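Local coordinates for protein aldehyde dehydrogenase (Burkholderia cenocepacia, PDB 4O6R) that probably oxidises aldehydes to carboxylic acids with an NAD(P)-type cofactor, as a tetrameric member of the aldehyde dehydrogenase family, and binds AMP in this crystal, at residues 263-268 and 420-425; 283-288 and 326-331. All coordinates share one frame; numbering follows the deposited sequence.

Contact 1: residues 263-268 and 420-425; sequences IVFDDA and SGLWTN
Thr424 OG1 donates a short hydrogen bond (2.6 Å) to the syn lone pair of Asp267 OD1 and is also hydrogen-bonded to Arg429 NH1. The same carboxylate takes the backbone N of Asn425 on Asp267 OD2 at 2.9 Å, a donor that lies well above the carboxylate plane. With CG between the backbone N and the carbonyl carbon (chi1 75°), the carboxylate reaches Thr424 and Asn425, just past the end of strand 421-423. Asn425 returns the grip: its ND2 donates to Asp267 O at 2.9 Å, the acceptor in its amide plane. These bonds tie the type I turn Phe265–Ala268, which follows strand 261-264, to the end of its parallel neighbour in a mixed sheet where strand 441-444 lies next, at the edge within this chain. The strands pair by Ile263 N to Gly421 O, Trp423 N to Ile263 O (2.7 Å) and Phe265 N to Trp423 O. On one face Ile263 CB meets Leu422 CB at 4.0 Å, backed by Met433 of helix 427-436. On the other, Val264 CG2 lies 4.1 Å from Trp423 CD1, while Trp423 NE1 bonds to Asn262 OD1. Ala268 CB presses on Trp423 CB, 3.8 Å away.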
ATOM      1  N   ILE A 263      10.220  29.596  11.048  1.00  9.06           N
ATOM      2  CA  ILE A 263      10.522  29.843  12.444  1.00  9.30           C
ATOM      3  C   ILE A 263      11.996  29.528  12.706  1.00  9.55           C
ATOM      4  O   ILE A 263      12.471  28.449  12.371  1.00  9.26           O
ATOM      5  CB  ILE A 263       9.656  28.948  13.372  1.00  9.23           C
ATOM      6  CG1 ILE A 263       8.172  29.058  13.036  1.00  9.15           C
ATOM      7  CG2 ILE A 263       9.888  29.293  14.835  1.00  9.46           C
ATOM      8  CD1 ILE A 263       7.296  27.979  13.655  1.00  9.06           C
ATOM      9  N   VAL A 264      12.714  30.472  13.300  1.00  9.97           N
ATOM     10  CA  VAL A 264      14.109  30.283  13.613  1.00 10.42           C
ATOM     11  C   VAL A 264      14.287  30.280  15.128  1.00 11.02           C
ATOM     12  O   VAL A 264      14.115  31.299  15.820  1.00 11.21           O
ATOM     13  CB  VAL A 264      14.979  31.363  12.943  1.00 10.46           C
ATOM     14  CG1 VAL A 264      16.459  31.153  13.217  1.00 10.62           C
ATOM     15  CG2 VAL A 264      14.693  31.385  11.450  1.00 10.23           C
ATOM     16  N   PHE A 265      14.673  29.123  15.635  1.00  9.25           N
ATOM     17  CA  PHE A 265      14.944  28.949  17.042  1.00 10.21           C
ATOM     18  C   PHE A 265      16.364  29.387  17.415  1.00 11.04           C
ATOM     19  O   PHE A 265      17.232  29.580  16.559  1.00 10.76           O
ATOM     20  CB  PHE A 265      14.678  27.505  17.456  1.00 10.39           C
ATOM     21  CG  PHE A 265      13.228  27.178  17.550  1.00 10.47           C
ATOM     22  CD1 PHE A 265      12.521  27.428  18.718  1.00 10.88           C
ATOM     23  CD2 PHE A 265      12.551  26.660  16.457  1.00 10.24           C
ATOM     24  CE1 PHE A 265      11.158  27.157  18.785  1.00 10.91           C
ATOM     25  CE2 PHE A 265      11.202  26.367  16.520  1.00 10.40           C
ATOM     26  CZ  PHE A 265      10.493  26.624  17.686  1.00 10.64           C
ATOM     27  N   ASP A 266      16.603  29.542  18.711  1.00 12.55           N
ATOM     28  CA  ASP A 266      17.880  30.127  19.150  1.00 13.91           C
ATOM     29  C   ASP A 266      19.052  29.162  19.000  1.00 13.42           C
ATOM     30  O   ASP A 266      20.209  29.578  19.093  1.00 13.34           O
ATOM     31  CB  ASP A 266      17.795  30.763  20.560  1.00 15.88           C
ATOM     32  CG  ASP A 266      17.606  29.773  21.659  1.00 17.99           C
ATOM     33  OD1 ASP A 266      17.063  28.688  21.447  1.00 20.87           O
ATOM     34  OD2 ASP A 266      18.038  30.073  22.774  1.00 20.45           O
ATOM     35  N   ASP A 267      18.762  27.897  18.720  1.00 12.57           N
ATOM     36  CA  ASP A 267      19.814  26.929  18.482  1.00 12.64           C
ATOM     37  C   ASP A 267      19.991  26.614  16.961  1.00 12.38           C
ATOM     38  O   ASP A 267      20.663  25.661  16.588  1.00 12.40           O
ATOM     39  CB  ASP A 267      19.518  25.670  19.290  1.00 12.76           C
ATOM     40  CG  ASP A 267      18.403  24.855  18.683  1.00 12.38           C
ATOM     41  OD1 ASP A 267      17.520  25.471  18.043  1.00 11.96           O
ATOM     42  OD2 ASP A 267      18.432  23.614  18.802  1.00 12.51           O
ATOM     43  N   ALA A 268      19.368  27.409  16.086  1.00 11.94           N
ATOM     44  CA  ALA A 268      19.476  27.200  14.651  1.00 11.50           C
ATOM     45  C   ALA A 268      20.916  27.490  14.174  1.00 12.17           C
ATOM     46  O   ALA A 268      21.644  28.282  14.786  1.00 12.22           O
ATOM     47  CB  ALA A 268      18.511  28.111  13.926  1.00 11.13           C
ATOM     48  N   SER A 420       5.012  25.468   5.908  1.00  8.14           N
ATOM     49  CA  SER A 420       5.550  25.942   7.156  1.00  8.20           C
ATOM     50  C   SER A 420       6.957  25.352   7.290  1.00  8.02           C
ATOM     51  O   SER A 420       7.324  24.417   6.584  1.00  8.03           O
ATOM     52  CB  SER A 420       4.706  25.440   8.353  1.00  8.47           C
ATOM     53  OG  SER A 420       4.911  24.055   8.519  1.00  8.68           O
ATOM     54  N   GLY A 421       7.758  25.915   8.168  1.00  7.82           N
ATOM     55  CA  GLY A 421       9.029  25.313   8.468  1.00  7.77           C
ATOM     56  C   GLY A 421       9.717  25.967   9.627  1.00  7.82           C
ATOM     57  O   GLY A 421       9.250  26.979  10.167  1.00  7.70           O
ATOM     58  N   LEU A 422      10.791  25.324  10.066  1.00  7.90           N
ATOM     59  CA  LEU A 422      11.493  25.785  11.235  1.00  8.12           C
ATOM     60  C   LEU A 422      12.937  25.377  11.175  1.00  7.83           C
ATOM     61  O   LEU A 422      13.303  24.399  10.507  1.00  7.62           O
ATOM     62  CB  LEU A 422      10.814  25.262  12.509  1.00  8.66           C
ATOM     63  CG  LEU A 422      10.790  23.739  12.537  1.00  9.17           C
ATOM     64  CD1 LEU A 422      11.819  23.267  13.516  1.00  9.84           C
ATOM     65  CD2 LEU A 422       9.440  23.189  12.905  1.00  9.57           C
ATOM     66  N   TRP A 423      13.744  26.093  11.936  1.00  7.61           N
ATOM     67  CA  TRP A 423      15.173  25.829  11.993  1.00  7.70           C
ATOM     68  C   TRP A 423      15.578  25.658  13.440  1.00  7.94           C
ATOM     69  O   TRP A 423      15.437  26.574  14.240  1.00  7.92           O
ATOM     70  CB  TRP A 423      15.949  26.992  11.346  1.00  7.70           C
ATOM     71  CG  TRP A 423      15.514  27.233   9.963  1.00  7.48           C
ATOM     72  CD1 TRP A 423      14.336  27.793   9.544  1.00  7.24           C
ATOM     73  CD2 TRP A 423      16.251  26.920   8.788  1.00  7.47           C
ATOM     74  NE1 TRP A 423      14.294  27.823   8.179  1.00  7.12           N
ATOM     75  CE2 TRP A 423      15.463  27.306   7.690  1.00  7.26           C
ATOM     76  CE3 TRP A 423      17.508  26.343   8.559  1.00  7.68           C
ATOM     77  CZ2 TRP A 423      15.885  27.127   6.367  1.00  7.31           C
ATOM     78  CZ3 TRP A 423      17.933  26.153   7.235  1.00  7.72           C
ATOM     79  CH2 TRP A 423      17.121  26.546   6.160  1.00  7.51           C
ATOM     80  N   THR A 424      16.092  24.481  13.768  1.00  8.20           N
ATOM     81  CA  THR A 424      16.541  24.183  15.104  1.00  8.59           C
ATOM     82  C   THR A 424      17.422  22.971  14.976  1.00  9.02           C
ATOM     83  O   THR A 424      17.358  22.279  13.956  1.00  8.67           O
ATOM     84  CB  THR A 424      15.338  23.853  16.020  1.00  8.54           C
ATOM     85  OG1 THR A 424      15.768  23.682  17.372  1.00  8.76           O
ATOM     86  CG2 THR A 424      14.577  22.584  15.548  1.00  8.47           C
ATOM     87  N   ASN A 425      18.210  22.689  16.010  1.00  9.80           N
ATOM     88  CA  ASN A 425      18.945  21.451  16.063  1.00 10.45           C
ATOM     89  C   ASN A 425      18.540  20.518  17.179  1.00 10.51           C
ATOM     90  O   ASN A 425      19.206  19.506  17.425  1.00 10.79           O
ATOM     91  CB  ASN A 425      20.421  21.765  16.058  1.00 11.43           C
ATOM     92  CG  ASN A 425      20.835  22.289  14.705  1.00 12.00           C
ATOM     93  OD1 ASN A 425      20.838  21.555  13.713  1.00 12.75           O
ATOM     94  ND2 ASN A 425      21.003  23.591  14.621  1.00 12.49           N
TER

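Contact 2: residues 283-288 and 326-331; sequences HNQGQA and TEMGPL
Two irregular loops meet with their closest CA atoms, those of Gln285 and Met328, 6.2 Å apart; Asn284, Gln285 and Gly286 all have left-handed helical backbone angles, forming a compact turn that presents the Gln285 side chain to segment 326-331. Gln285 does most of the touching. Its chain folds at CG-CB (chi2 64°), which lays the amide alongside the opposite backbone. There OE1 accepts from Gly329 N at 3.0 Å in a nearly straight N-H...O bond, although the donor stands above the carbonyl plane, 62° out of it, and not on a lone pair. Met328 CG packs over the folded chain, 3.8 Å from Gln285 CG, and Leu331 CD2 reaches Gln285 CB at the same distance. The other amide atom, Gln285 NE2, donates to a water (2.9 Å), which also accepts from Gln287 NE2 and donates to Pro330 O at 2.7 Å. Gln287 runs extended beyond CG; its NE2 also donates to Asn284 O at 3.1 Å, from above that carbonyl plane, and its OE1 bonds to Thr332 N while lying against Leu331 CA and CB. Asn284 ND2 in turn holds Gln287 O, an oxygen that Asn157 ND2 also grips. Gly286-Gln287-Ala288 fits the start of the family's active-site cysteine signature, consistent with a turn that leads into the catalytic loop. Both glutamines are buried, and their amides find partners at both ends: the oxygens accept from backbone N-H groups, and both NE2 groups donate to the one water. With the amides so fixed, the turn is held to the loop before helix 334-349 by neutral hydrogen bonds and aliphatic packing, without a charged pair across the contact.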
ATOM      1  N   HIS A 283      13.055  33.993  -3.653  1.00 10.18           N
ATOM      2  CA  HIS A 283      12.983  33.211  -4.876  1.00 10.28           C
ATOM      3  C   HIS A 283      11.621  33.416  -5.498  1.00 10.04           C
ATOM      4  O   HIS A 283      10.616  33.483  -4.797  1.00  9.64           O
ATOM      5  CB  HIS A 283      13.233  31.724  -4.663  1.00 10.31           C
ATOM      6  CG  HIS A 283      12.866  30.888  -5.847  1.00 10.45           C
ATOM      7  ND1 HIS A 283      11.764  30.076  -5.863  1.00 10.57           N
ATOM      8  CD2 HIS A 283      13.418  30.789  -7.083  1.00 10.81           C
ATOM      9  CE1 HIS A 283      11.669  29.463  -7.032  1.00 10.79           C
ATOM     10  NE2 HIS A 283      12.650  29.900  -7.799  1.00 11.10           N
ATOM     11  N   ASN A 284      11.618  33.544  -6.816  1.00 10.28           N
ATOM     12  CA  ASN A 284      10.409  33.744  -7.623  1.00 10.55           C
ATOM     13  C   ASN A 284       9.725  35.052  -7.279  1.00 10.40           C
ATOM     14  O   ASN A 284       8.512  35.221  -7.477  1.00 10.05           O
ATOM     15  CB  ASN A 284       9.420  32.575  -7.528  1.00 10.88           C
ATOM     16  CG  ASN A 284       8.788  32.262  -8.873  1.00 11.51           C
ATOM     17  OD1 ASN A 284       9.515  32.083  -9.855  1.00 12.34           O
ATOM     18  ND2 ASN A 284       7.444  32.216  -8.946  1.00 11.50           N
ATOM     19  N   GLN A 285      10.519  35.984  -6.757  1.00 10.25           N
ATOM     20  CA  GLN A 285      10.008  37.279  -6.380  1.00 10.63           C
ATOM     21  C   GLN A 285       8.909  37.164  -5.303  1.00 10.11           C
ATOM     22  O   GLN A 285       7.992  37.979  -5.223  1.00 10.07           O
ATOM     23  CB  GLN A 285       9.493  38.003  -7.625  1.00 11.00           C
ATOM     24  CG  GLN A 285      10.539  38.337  -8.693  1.00 11.85           C
ATOM     25  CD  GLN A 285      11.213  37.150  -9.366  1.00 12.18           C
ATOM     26  OE1 GLN A 285      12.426  36.944  -9.207  1.00 12.39           O
ATOM     27  NE2 GLN A 285      10.433  36.343 -10.107  1.00 12.52           N
ATOM     28  N   GLY A 286       8.994  36.136  -4.477  1.00  9.99           N
ATOM     29  CA  GLY A 286       7.940  35.879  -3.500  1.00  9.95           C
ATOM     30  C   GLY A 286       6.597  35.420  -4.027  1.00 10.35           C
ATOM     31  O   GLY A 286       5.628  35.288  -3.248  1.00 10.60           O
ATOM     32  N   GLN A 287       6.531  35.102  -5.319  1.00 10.60           N
ATOM     33  CA  GLN A 287       5.288  34.731  -5.963  1.00 11.02           C
ATOM     34  C   GLN A 287       5.159  33.206  -5.918  1.00 11.26           C
ATOM     35  O   GLN A 287       5.333  32.489  -6.916  1.00 11.27           O
ATOM     36  CB  GLN A 287       5.257  35.261  -7.400  1.00 11.20           C
ATOM     37  CG  GLN A 287       5.393  36.769  -7.494  1.00 11.22           C
ATOM     38  CD  GLN A 287       5.716  37.259  -8.914  1.00 11.51           C
ATOM     39  OE1 GLN A 287       5.091  38.185  -9.423  1.00 11.50           O
ATOM     40  NE2 GLN A 287       6.681  36.625  -9.547  1.00 11.61           N
ATOM     41  N   ALA A 288       4.929  32.728  -4.697  1.00 11.29           N
ATOM     42  CA  ALA A 288       4.882  31.323  -4.403  1.00 11.14           C
ATOM     43  C   ALA A 288       3.916  31.166  -3.252  1.00 11.05           C
ATOM     44  O   ALA A 288       4.054  31.815  -2.232  1.00 10.54           O
ATOM     45  CB  ALA A 288       6.269  30.795  -4.017  1.00 11.15           C
ATOM     46  N   THR A 326      21.290  38.337 -13.167  1.00 15.46           N
ATOM     47  CA  THR A 326      20.122  38.783 -12.394  1.00 14.64           C
ATOM     48  C   THR A 326      19.675  37.731 -11.381  1.00 14.09           C
ATOM     49  O   THR A 326      19.533  36.577 -11.729  1.00 13.63           O
ATOM     50  CB  THR A 326      18.926  39.115 -13.296  1.00 14.68           C
ATOM     51  OG1 THR A 326      19.239  40.266 -14.095  1.00 15.06           O
ATOM     52  CG2 THR A 326      17.629  39.351 -12.470  1.00 14.08           C
ATOM     53  N   GLU A 327      19.464  38.155 -10.132  1.00 13.76           N
ATOM     54  CA  GLU A 327      19.021  37.268  -9.052  1.00 13.42           C
ATOM     55  C   GLU A 327      17.538  37.405  -8.738  1.00 13.46           C
ATOM     56  O   GLU A 327      16.937  36.464  -8.247  1.00 13.14           O
ATOM     57  CB  GLU A 327      19.800  37.539  -7.777  1.00 13.32           C
ATOM     58  CG  GLU A 327      21.280  37.195  -7.857  1.00 13.73           C
ATOM     59  CD  GLU A 327      22.037  37.556  -6.586  1.00 13.95           C
ATOM     60  OE1 GLU A 327      21.854  38.690  -6.050  1.00 13.66           O
ATOM     61  OE2 GLU A 327      22.823  36.689  -6.117  1.00 14.28           O
ATOM     62  N   MET A 328      16.969  38.582  -8.987  1.00 14.13           N
ATOM     63  CA  MET A 328      15.547  38.813  -8.802  1.00 14.52           C
ATOM     64  C   MET A 328      14.997  39.650  -9.955  1.00 13.80           C
ATOM     65  O   MET A 328      15.533  40.675 -10.296  1.00 13.26           O
ATOM     66  CB  MET A 328      15.257  39.514  -7.474  1.00 16.31           C
ATOM     67  CG  MET A 328      13.759  39.775  -7.265  1.00 18.50           C
ATOM     68  SD  MET A 328      13.277  40.522  -5.666  1.00 21.54           S
ATOM     69  CE  MET A 328      13.338  39.066  -4.740  1.00 18.80           C
ATOM     70  N   GLY A 329      13.912  39.174 -10.553  1.00 12.98           N
ATOM     71  CA  GLY A 329      13.264  39.889 -11.625  1.00 12.79           C
ATOM     72  C   GLY A 329      12.112  40.728 -11.142  1.00 12.20           C
ATOM     73  O   GLY A 329      11.940  40.965  -9.937  1.00 11.69           O
ATOM     74  N   PRO A 330      11.296  41.178 -12.082  1.00 12.18           N
ATOM     75  CA  PRO A 330      10.141  41.952 -11.720  1.00 12.26           C
ATOM     76  C   PRO A 330       9.013  41.045 -11.296  1.00 11.93           C
ATOM     77  O   PRO A 330       9.083  39.838 -11.535  1.00 11.66           O
ATOM     78  CB  PRO A 330       9.779  42.644 -13.038  1.00 12.67           C
ATOM     79  CG  PRO A 330      10.179  41.658 -14.071  1.00 12.84           C
ATOM     80  CD  PRO A 330      11.401  40.984 -13.536  1.00 12.60           C
ATOM     81  N   LEU A 331       7.968  41.628 -10.725  1.00 12.05           N
ATOM     82  CA  LEU A 331       6.708  40.915 -10.528  1.00 12.31           C
ATOM     83  C   LEU A 331       6.026  40.685 -11.869  1.00 12.26           C
ATOM     84  O   LEU A 331       6.342  41.340 -12.851  1.00 12.22           O
ATOM     85  CB  LEU A 331       5.786  41.690  -9.603  1.00 12.68           C
ATOM     86  CG  LEU A 331       6.395  42.080  -8.257  1.00 13.13           C
ATOM     87  CD1 LEU A 331       5.339  42.629  -7.322  1.00 13.34           C
ATOM     88  CD2 LEU A 331       7.070  40.907  -7.602  1.00 13.12           C
TER
HETATM   89  O   HOH W   1       8.298  37.258 -11.893  1.00  9.39           O

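How the contacts relate
The two contacts do not touch: their centres are 24 Å apart and their nearest atoms about 10 Å. They are joined by the chain, since both segments of contact 2 fall between those of contact 1. Helix 270-282 starts just after the turn at Ala268 and ends just before His283; the chain then passes through 283-288 and returns as strand 294-298, which lies parallel to strand 261-264 on the side away from strand 421-423, completing a beta-alpha-beta unit. Contact 1 lies at the first strand of that unit and the turn after it; contact 2 involves the loop between its helix and second strand. In contact 2 the Gln287 side chain lies about 11 Å from the bound AMP; neither contact includes an AMP-binding residue.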